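Local coordinates for protein hypothetical bacterial 6-phosphogluconolactonase (Bacteroides fragilis, PDB 3SCY) that probably hydrolyses 6-phosphogluconolactone to 6-phosphogluconate, as a lactonase built as a seven-bladed beta-propeller, at residues T15-T20 and I29-F34; G166-A171 and K181-P186; S276-A281 and H307-I312. All coordinates share one frame; numbering follows the deposited sequence.

Interaction 1: T15-T20 and I29-F34; sequences TMLVGT and IYTFRF
T15 to V18 pair with R33 to Y30 as an antiparallel ladder, the strand axes approaching to 4.7 Å with their directions 153° apart. M16–F32 and V18–Y30 are the hydrogen-bonded pairs, T15–R33 and L17–T31 the non-hydrogen-bonded ones. The hairpin forms the middle of a four-stranded propeller blade, in which the C-terminal strand 354-360 hydrogen-bonds to 13-20. N- and C-terminal strands thus share one sheet, the closure often called a velcro.

Four backbone bonds hold the ladder. The straightest runs from M16 N to F32 O (2.8 Å, 178° at the hydrogen), while V18 N reaches Y30 O over 2.7 Å along a more bent path.

Alternation sends M16, V18, Y30 and F32 to one face. There V18 CG2 comes within 3.7 Å of F32 CE1, approaching the ring obliquely. The selenomethionine M16 bends at its last torsion (chi3 74°), which turns CE to 4.1 Å from CD1 of the same F32 ring. At the turn end of the hairpin, T20 CG2 meets the edge of the Y30 ring, 4.1 Å from CD1, and Y30 OH is hydrogen-bonded to K27 N.

T15, L17, T31 and R33 occupy the other face, where F82 of the next blade touches T15, L17 and T31. L17 and T31 lie side by side and point the same way, with L17 CD2 3.7 Å from T31 CG2. The R33 chain folds at chi2 and chi3, carrying its guanidinium back beside T15. K84 O accepts bonds from both R33 NH1 and T15 OG1, and E85 O takes R33 NH2; T15 OG1 lies in the guanidinium plane, 2.9 Å from R33 NH1.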
loop_
_atom_site.group_PDB
_atom_site.type_symbol
_atom_site.label_atom_id
_atom_site.label_comp_id
_atom_site.label_asym_id
_atom_site.label_seq_id
_atom_site.Cartn_x
_atom_site.Cartn_y
_atom_site.Cartn_z
ATOM N N THR A 15 -15.502 7.871 2.253
ATOM C CA THR A 15 -15.911 6.546 1.808
ATOM C C THR A 15 -14.683 5.674 1.908
ATOM O O THR A 15 -13.647 6.013 1.347
ATOM C CB THR A 15 -16.553 6.530 0.422
ATOM O OG1 THR A 15 -17.684 7.379 0.507
ATOM C CG2 THR A 15 -17.055 5.126 0.042
HETATM N N MSE A 16 -14.793 4.569 2.622
HETATM C CA MSE A 16 -13.676 3.666 2.842
HETATM C C MSE A 16 -13.901 2.353 2.086
HETATM O O MSE A 16 -14.976 1.757 2.175
HETATM C CB MSE A 16 -13.499 3.408 4.342
HETATM C CG MSE A 16 -12.335 2.455 4.643
HETATM SE SE MSE A 16 -11.959 2.373 6.528
HETATM C CE MSE A 16 -13.295 1.422 7.033
ATOM N N LEU A 17 -12.865 1.893 1.421
ATOM C CA LEU A 17 -12.793 0.618 0.726
ATOM C C LEU A 17 -11.985 -0.323 1.585
ATOM O O LEU A 17 -10.918 0.055 2.088
ATOM C CB LEU A 17 -12.108 0.799 -0.632
ATOM C CG LEU A 17 -12.809 1.725 -1.642
ATOM C CD1 LEU A 17 -11.797 2.228 -2.703
ATOM C CD2 LEU A 17 -13.866 0.941 -2.435
ATOM N N VAL A 18 -12.469 -1.561 1.747
ATOM C CA VAL A 18 -11.764 -2.560 2.534
ATOM C C VAL A 18 -11.539 -3.801 1.692
ATOM O O VAL A 18 -12.510 -4.463 1.311
ATOM C CB VAL A 18 -12.522 -2.919 3.828
ATOM C CG1 VAL A 18 -11.760 -3.982 4.632
ATOM C CG2 VAL A 18 -12.774 -1.664 4.671
ATOM N N GLY A 19 -10.270 -4.104 1.442
ATOM C CA GLY A 19 -9.856 -5.337 0.775
ATOM C C GLY A 19 -9.622 -6.405 1.838
ATOM O O GLY A 19 -9.281 -6.101 2.988
ATOM N N THR A 20 -9.808 -7.668 1.455
ATOM C CA THR A 20 -9.703 -8.831 2.337
ATOM C C THR A 20 -9.132 -10.053 1.659
ATOM O O THR A 20 -8.955 -10.073 0.444
ATOM C CB THR A 20 -11.136 -9.238 2.778
ATOM O OG1 THR A 20 -11.854 -9.778 1.651
ATOM C CG2 THR A 20 -11.930 -8.087 3.430
ATOM N N ILE A 29 -14.716 -7.293 -1.323
ATOM C CA ILE A 29 -14.497 -5.871 -0.976
ATOM C C ILE A 29 -15.696 -5.358 -0.219
ATOM O O ILE A 29 -16.825 -5.552 -0.668
ATOM C CB ILE A 29 -14.240 -4.991 -2.240
ATOM C CG1 ILE A 29 -13.002 -5.477 -3.003
ATOM C CG2 ILE A 29 -14.073 -3.523 -1.849
ATOM C CD1 ILE A 29 -12.849 -4.841 -4.394
ATOM N N TYR A 30 -15.445 -4.632 0.864
ATOM C CA TYR A 30 -16.497 -4.032 1.666
ATOM C C TYR A 30 -16.310 -2.533 1.652
ATOM O O TYR A 30 -15.169 -2.044 1.654
ATOM C CB TYR A 30 -16.463 -4.577 3.094
ATOM C CG TYR A 30 -16.806 -6.045 3.188
ATOM C CD1 TYR A 30 -15.823 -7.020 3.041
ATOM C CD2 TYR A 30 -18.123 -6.464 3.365
ATOM C CE1 TYR A 30 -16.140 -8.375 3.081
ATOM C CE2 TYR A 30 -18.454 -7.820 3.397
ATOM C CZ TYR A 30 -17.451 -8.770 3.282
ATOM O OH TYR A 30 -17.742 -10.109 3.303
ATOM N N THR A 31 -17.424 -1.798 1.609
ATOM C CA THR A 31 -17.368 -0.340 1.623
ATOM C C THR A 31 -18.145 0.201 2.818
ATOM O O THR A 31 -19.141 -0.397 3.244
ATOM C CB THR A 31 -17.856 0.269 0.333
ATOM O OG1 THR A 31 -19.206 -0.126 0.121
ATOM C CG2 THR A 31 -16.995 -0.126 -0.872
ATOM N N PHE A 32 -17.660 1.322 3.357
ATOM C CA PHE A 32 -18.203 1.961 4.564
ATOM C C PHE A 32 -18.150 3.459 4.464
ATOM O O PHE A 32 -17.279 4.003 3.792
ATOM C CB PHE A 32 -17.365 1.553 5.825
ATOM C CG PHE A 32 -17.283 0.073 6.128
ATOM C CD1 PHE A 32 -16.370 -0.741 5.462
ATOM C CD2 PHE A 32 -18.126 -0.508 7.063
ATOM C CE1 PHE A 32 -16.314 -2.109 5.717
ATOM C CE2 PHE A 32 -18.102 -1.889 7.289
ATOM C CZ PHE A 32 -17.175 -2.678 6.627
ATOM N N ARG A 33 -19.030 4.136 5.204
ATOM C CA ARG A 33 -18.869 5.553 5.415
ATOM C C ARG A 33 -18.051 5.678 6.704
ATOM O O ARG A 33 -18.317 4.941 7.649
ATOM C CB ARG A 33 -20.214 6.284 5.535
ATOM C CG ARG A 33 -20.067 7.778 5.218
ATOM C CD ARG A 33 -19.970 8.017 3.714
ATOM N NE ARG A 33 -21.271 7.751 3.111
ATOM C CZ ARG A 33 -21.519 7.524 1.828
ATOM N NH1 ARG A 33 -20.526 7.502 0.941
ATOM N NH2 ARG A 33 -22.755 7.283 1.424
ATOM N N PHE A 34 -17.041 6.543 6.742
ATOM C CA PHE A 34 -16.262 6.723 7.977
ATOM C C PHE A 34 -16.176 8.215 8.294
ATOM O O PHE A 34 -15.695 8.986 7.458
ATOM C CB PHE A 34 -14.846 6.090 7.863
ATOM C CG PHE A 34 -14.063 6.270 9.152
ATOM C CD1 PHE A 34 -14.262 5.412 10.238
ATOM C CD2 PHE A 34 -13.174 7.330 9.303
ATOM C CE1 PHE A 34 -13.578 5.608 11.442
ATOM C CE2 PHE A 34 -12.478 7.511 10.504
ATOM C CZ PHE A 34 -12.695 6.658 11.568
#

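Interaction 2: G166-A171 and K181-P186; sequences GKYLLA and KFNINP
G166 O lies 3.8 Å from I184 CG2, where the two segments begin to meet. K167 O then accepts I184 N at 2.9 Å, the donor standing 37° out of the carbonyl plane.

The Y168 ring is gripped from several sides. The extended K181 chain runs beside it and lays CE over one ring face, 3.6 Å from Y168 CD1. Its NZ sits 4.5 Å from the ring centroid and 23° off the normal, a cation-pi contact; K167 CB lies over the opposite face, toward its rim. At the ring edge, in plane, N183 OD1 approaches Y168 CE1 to 3.3 Å. A water bridges K181 NZ and Y168 OH, and T201 O and G243 O also bind the ammonium, so several oxygens fix the position of its charge.

These strands, 168-173 and 178-184, are the two central ones of a propeller blade, paired antiparallel. L169 bonds with F182 in both directions, and its side chain turns to the other face, where CD2 rests 4.1 Å from F182 CD1 and CB packs against I184 CD1. L170 returns to the Y168 face: its CD2 is 3.9 Å from K181 CG, and L216 and F218 of the following blade also touch its side chain.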
loop_
_atom_site.group_PDB
_atom_site.type_symbol
_atom_site.label_atom_id
_atom_site.label_comp_id
_atom_site.label_asym_id
_atom_site.label_seq_id
_atom_site.Cartn_x
_atom_site.Cartn_y
_atom_site.Cartn_z
ATOM N N GLY A 166 6.639 12.376 -10.906
ATOM C CA GLY A 166 5.960 11.676 -12.009
ATOM C C GLY A 166 6.879 11.029 -13.033
ATOM O O GLY A 166 6.417 10.601 -14.094
ATOM N N LYS A 167 8.174 10.950 -12.728
ATOM C CA LYS A 167 9.175 10.508 -13.711
ATOM C C LYS A 167 9.616 9.052 -13.596
ATOM O O LYS A 167 10.115 8.501 -14.589
ATOM C CB LYS A 167 10.419 11.391 -13.608
ATOM C CG LYS A 167 10.135 12.862 -13.908
ATOM C CD LYS A 167 11.377 13.733 -13.737
ATOM C CE LYS A 167 11.014 15.199 -13.752
ATOM N NZ LYS A 167 12.192 16.057 -13.460
ATOM N N TYR A 168 9.494 8.452 -12.418
ATOM C CA TYR A 168 9.997 7.102 -12.190
ATOM C C TYR A 168 9.021 6.223 -11.484
ATOM O O TYR A 168 8.115 6.697 -10.803
ATOM C CB TYR A 168 11.291 7.163 -11.339
ATOM C CG TYR A 168 12.293 8.145 -11.904
ATOM C CD1 TYR A 168 13.022 7.844 -13.052
ATOM C CD2 TYR A 168 12.420 9.425 -11.372
ATOM C CE1 TYR A 168 13.933 8.751 -13.588
ATOM C CE2 TYR A 168 13.303 10.353 -11.920
ATOM C CZ TYR A 168 14.061 10.010 -13.026
ATOM O OH TYR A 168 14.907 10.938 -13.590
ATOM N N LEU A 169 9.226 4.922 -11.646
ATOM C CA LEU A 169 8.504 3.907 -10.897
ATOM C C LEU A 169 9.541 3.134 -10.093
ATOM O O LEU A 169 10.529 2.660 -10.668
ATOM C CB LEU A 169 7.678 2.980 -11.795
ATOM C CG LEU A 169 6.835 1.945 -11.022
ATOM C CD1 LEU A 169 5.454 1.838 -11.563
ATOM C CD2 LEU A 169 7.518 0.579 -11.018
ATOM N N LEU A 170 9.342 3.047 -8.769
ATOM C CA LEU A 170 10.223 2.306 -7.867
ATOM C C LEU A 170 9.512 1.059 -7.403
ATOM O O LEU A 170 8.343 1.132 -6.995
ATOM C CB LEU A 170 10.673 3.178 -6.696
ATOM C CG LEU A 170 11.401 4.476 -7.079
ATOM C CD1 LEU A 170 11.805 5.232 -5.850
ATOM C CD2 LEU A 170 12.683 4.201 -7.890
ATOM N N ALA A 171 10.159 -0.100 -7.523
ATOM C CA ALA A 171 9.527 -1.362 -7.186
ATOM C C ALA A 171 10.311 -2.086 -6.102
ATOM O O ALA A 171 11.476 -2.461 -6.321
ATOM C CB ALA A 171 9.415 -2.217 -8.440
ATOM N N LYS A 181 14.394 0.455 -10.249
ATOM C CA LYS A 181 14.049 1.766 -10.786
ATOM C C LYS A 181 13.720 1.704 -12.281
ATOM O O LYS A 181 14.478 1.120 -13.073
ATOM C CB LYS A 181 15.225 2.735 -10.549
ATOM C CG LYS A 181 14.941 4.166 -11.012
ATOM C CD LYS A 181 16.163 5.071 -10.874
ATOM C CE LYS A 181 15.969 6.352 -11.655
ATOM N NZ LYS A 181 17.133 7.265 -11.474
ATOM N N PHE A 182 12.604 2.344 -12.662
ATOM C CA PHE A 182 12.177 2.465 -14.042
ATOM C C PHE A 182 11.856 3.892 -14.378
ATOM O O PHE A 182 11.345 4.647 -13.541
ATOM C CB PHE A 182 10.939 1.601 -14.307
ATOM C CG PHE A 182 11.180 0.127 -14.108
ATOM C CD1 PHE A 182 11.048 -0.453 -12.850
ATOM C CD2 PHE A 182 11.583 -0.673 -15.168
ATOM C CE1 PHE A 182 11.292 -1.817 -12.665
ATOM C CE2 PHE A 182 11.847 -2.030 -14.980
ATOM C CZ PHE A 182 11.708 -2.591 -13.728
ATOM N N ASN A 183 12.154 4.258 -15.611
ATOM C CA ASN A 183 11.758 5.530 -16.167
ATOM C C ASN A 183 10.334 5.376 -16.656
ATOM O O ASN A 183 10.006 4.363 -17.283
ATOM C CB ASN A 183 12.679 5.913 -17.344
ATOM C CG ASN A 183 14.133 6.087 -17.018
ATOM O OD1 ASN A 183 14.519 6.437 -15.908
ATOM N ND2 ASN A 183 14.994 5.785 -17.976
ATOM N N ILE A 184 9.482 6.363 -16.388
ATOM C CA ILE A 184 8.102 6.348 -16.866
ATOM C C ILE A 184 7.951 7.162 -18.147
ATOM O O ILE A 184 8.525 8.256 -18.264
ATOM C CB ILE A 184 7.186 6.928 -15.767
ATOM C CG1 ILE A 184 6.849 5.822 -14.739
ATOM C CG2 ILE A 184 5.936 7.621 -16.345
ATOM C CD1 ILE A 184 6.062 6.347 -13.519
ATOM N N ASN A 185 7.238 6.582 -19.131
ATOM C CA ASN A 185 6.835 7.275 -20.345
ATOM C C ASN A 185 5.435 7.823 -20.054
ATOM O O ASN A 185 4.468 7.055 -20.035
ATOM C CB ASN A 185 6.862 6.352 -21.555
ATOM C CG ASN A 185 6.216 6.983 -22.751
ATOM O OD1 ASN A 185 5.833 8.153 -22.733
ATOM N ND2 ASN A 185 6.136 6.256 -23.849
ATOM N N PRO A 186 5.308 9.141 -19.726
ATOM C CA PRO A 186 3.994 9.671 -19.311
ATOM C C PRO A 186 2.969 9.717 -20.434
ATOM O O PRO A 186 1.774 9.881 -20.183
ATOM C CB PRO A 186 4.343 11.094 -18.836
ATOM C CG PRO A 186 5.509 11.480 -19.693
ATOM C CD PRO A 186 6.329 10.210 -19.769
HETATM O O HOH W 1 17.203 9.533 -13.227
#

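Interaction 3: S276-A281 and H307-I312; sequences SNRLKA and HPRNFI
R278 lies across the H307 ring, its guanidinium plane turned 69° from that of the imidazole. The methylene does the stacking: R278 CD stands 3.5 Å from the H307 centroid, only 14° off the normal, a CH-pi contact over the ring centre. Bending at chi3 then carries the guanidinium onward, edge first, with R278 NH1 3.4 Å from H307 NE2 and 4.0 Å from R309 NH1. E230 forms a salt bridge with R278 NH2 and probably offsets the close pair of charges, while G260 O holds R278 NE; R309 NH2 hydrogen-bonds an unidentified ligand, probably from the crystallisation liquor, which may mark a pocket.

The contact joins two neighbouring propeller blades, for 272-277 belongs to one and 310-313 is the innermost strand of the next. P308 centres an inverse gamma turn, closed by R309 N to H307 O, and its ring runs counter to the R278 chain, with P308 CG 3.2 Å from N277 O. S276 OG occupies the position between its backbone N and carbonyl carbon (chi1 70°) and donates to P308 O over 2.8 Å. F311 CE1 lies 3.8 Å from S276 CB. A water accepts a hydrogen bond from L279 N and makes a longer one with H307 ND1.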
loop_
_atom_site.group_PDB
_atom_site.type_symbol
_atom_site.label_atom_id
_atom_site.label_comp_id
_atom_site.label_asym_id
_atom_site.label_seq_id
_atom_site.Cartn_x
_atom_site.Cartn_y
_atom_site.Cartn_z
ATOM N N SER A 276 3.858 -0.582 11.035
ATOM C CA SER A 276 3.245 -1.683 11.760
ATOM C C SER A 276 4.099 -2.941 11.785
ATOM O O SER A 276 4.937 -3.144 10.904
ATOM C CB SER A 276 1.856 -1.999 11.208
ATOM O OG SER A 276 1.898 -2.581 9.905
ATOM N N ASN A 277 3.857 -3.772 12.809
ATOM C CA ASN A 277 4.549 -5.026 13.046
ATOM C C ASN A 277 3.573 -6.116 13.286
ATOM O O ASN A 277 2.597 -5.914 14.001
ATOM C CB ASN A 277 5.430 -4.905 14.298
ATOM C CG ASN A 277 6.576 -3.941 14.173
ATOM O OD1 ASN A 277 7.318 -3.938 13.187
ATOM N ND2 ASN A 277 6.814 -3.171 15.245
ATOM N N ARG A 278 3.839 -7.294 12.729
ATOM C CA ARG A 278 3.016 -8.479 12.935
ATOM C C ARG A 278 3.802 -9.568 13.655
ATOM O O ARG A 278 5.002 -9.420 13.893
ATOM C CB ARG A 278 2.557 -9.026 11.579
ATOM C CG ARG A 278 1.708 -8.030 10.782
ATOM C CD ARG A 278 1.572 -8.446 9.325
ATOM N NE ARG A 278 2.822 -8.290 8.581
ATOM C CZ ARG A 278 3.018 -8.743 7.345
ATOM N NH1 ARG A 278 2.059 -9.409 6.717
ATOM N NH2 ARG A 278 4.177 -8.537 6.732
ATOM N N LEU A 279 3.118 -10.691 13.942
ATOM C CA LEU A 279 3.621 -11.981 14.451
ATOM C C LEU A 279 3.941 -11.943 15.948
ATOM O O LEU A 279 3.528 -12.849 16.678
ATOM C CB LEU A 279 4.828 -12.485 13.614
ATOM C CG LEU A 279 4.616 -12.524 12.060
ATOM C CD1 LEU A 279 5.818 -13.130 11.361
ATOM C CD2 LEU A 279 3.361 -13.321 11.673
ATOM N N LYS A 280 4.662 -10.912 16.405
ATOM C CA LYS A 280 4.978 -10.744 17.840
ATOM C C LYS A 280 4.784 -9.288 18.175
ATOM O O LYS A 280 5.227 -8.435 17.402
ATOM C CB LYS A 280 6.410 -11.180 18.191
ATOM C CG LYS A 280 6.667 -12.678 18.159
ATOM C CD LYS A 280 8.041 -12.997 18.749
ATOM N N ALA A 281 4.179 -8.998 19.352
ATOM C CA ALA A 281 3.945 -7.634 19.838
ATOM C C ALA A 281 3.264 -6.813 18.744
ATOM O O ALA A 281 3.670 -5.687 18.456
ATOM C CB ALA A 281 5.261 -6.985 20.262
ATOM N N HIS A 307 -2.224 -9.174 13.589
ATOM C CA HIS A 307 -1.827 -9.130 12.188
ATOM C C HIS A 307 -2.240 -7.813 11.497
ATOM O O HIS A 307 -2.973 -7.832 10.497
ATOM C CB HIS A 307 -2.331 -10.361 11.422
ATOM C CG HIS A 307 -1.477 -10.717 10.240
ATOM N ND1 HIS A 307 -0.412 -11.596 10.356
ATOM C CD2 HIS A 307 -1.544 -10.273 8.953
ATOM C CE1 HIS A 307 0.105 -11.693 9.138
ATOM N NE2 HIS A 307 -0.533 -10.906 8.266
ATOM N N PRO A 308 -1.657 -6.676 11.975
ATOM C CA PRO A 308 -1.892 -5.366 11.322
ATOM C C PRO A 308 -1.081 -5.231 10.030
ATOM O O PRO A 308 -0.093 -4.514 9.962
ATOM C CB PRO A 308 -1.411 -4.364 12.378
ATOM C CG PRO A 308 -0.326 -5.096 13.124
ATOM C CD PRO A 308 -0.783 -6.543 13.166
ATOM N N ARG A 309 -1.504 -5.926 8.975
ATOM C CA ARG A 309 -0.791 -5.898 7.690
ATOM C C ARG A 309 -0.925 -4.530 6.945
ATOM O O ARG A 309 -0.099 -4.184 6.092
ATOM C CB ARG A 309 -1.370 -7.028 6.823
ATOM C CG ARG A 309 -0.952 -7.061 5.352
ATOM C CD ARG A 309 -1.397 -8.383 4.709
ATOM N NE ARG A 309 -1.216 -8.336 3.251
ATOM C CZ ARG A 309 -0.371 -9.099 2.563
ATOM N NH1 ARG A 309 0.369 -10.018 3.184
ATOM N NH2 ARG A 309 -0.256 -8.951 1.244
ATOM N N ASN A 310 -1.978 -3.772 7.279
ATOM C CA ASN A 310 -2.283 -2.519 6.614
ATOM C C ASN A 310 -2.973 -1.574 7.565
ATOM O O ASN A 310 -3.713 -2.011 8.441
ATOM C CB ASN A 310 -3.215 -2.824 5.418
ATOM C CG ASN A 310 -3.616 -1.594 4.634
ATOM O OD1 ASN A 310 -4.592 -0.911 4.957
ATOM N ND2 ASN A 310 -2.810 -1.231 3.658
ATOM N N PHE A 311 -2.720 -0.265 7.404
ATOM C CA PHE A 311 -3.441 0.720 8.171
ATOM C C PHE A 311 -3.517 1.984 7.313
ATOM O O PHE A 311 -2.977 2.020 6.206
ATOM C CB PHE A 311 -2.809 0.960 9.571
ATOM C CG PHE A 311 -1.435 1.562 9.600
ATOM C CD1 PHE A 311 -0.301 0.756 9.496
ATOM C CD2 PHE A 311 -1.263 2.931 9.784
ATOM C CE1 PHE A 311 0.979 1.326 9.523
ATOM C CE2 PHE A 311 0.017 3.496 9.794
ATOM C CZ PHE A 311 1.126 2.685 9.666
ATOM N N ILE A 312 -4.221 3.012 7.810
ATOM C CA ILE A 312 -4.371 4.263 7.076
ATOM C C ILE A 312 -4.604 5.381 8.080
ATOM O O ILE A 312 -5.133 5.133 9.174
ATOM C CB ILE A 312 -5.531 4.150 6.050
ATOM C CG1 ILE A 312 -5.515 5.316 5.035
ATOM C CG2 ILE A 312 -6.909 3.988 6.749
ATOM C CD1 ILE A 312 -6.391 5.036 3.795
HETATM O O HOH W 2 0.435 -11.351 13.491
#

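Following the chain from the N terminus, the three contacts come in series, so none nests within or crosses another. Interaction 1 closes a short loop between strands 13-20 and 28-35, in the blade that strand 354-360 completes. Interaction 2 closes a hairpin of the same kind within the blade running from strand 157-162 to strand 197-206; its centre lies about 29 Å from that of interaction 1, across the chain's centre. Interaction 3 spans the longer interval from 276-281 to 307-312 and ties successive blades together. It approaches interaction 1 to about 5 Å between nearest atoms without touching, whereas the nearest atoms of interaction 2 are about 15 Å from those of interaction 3.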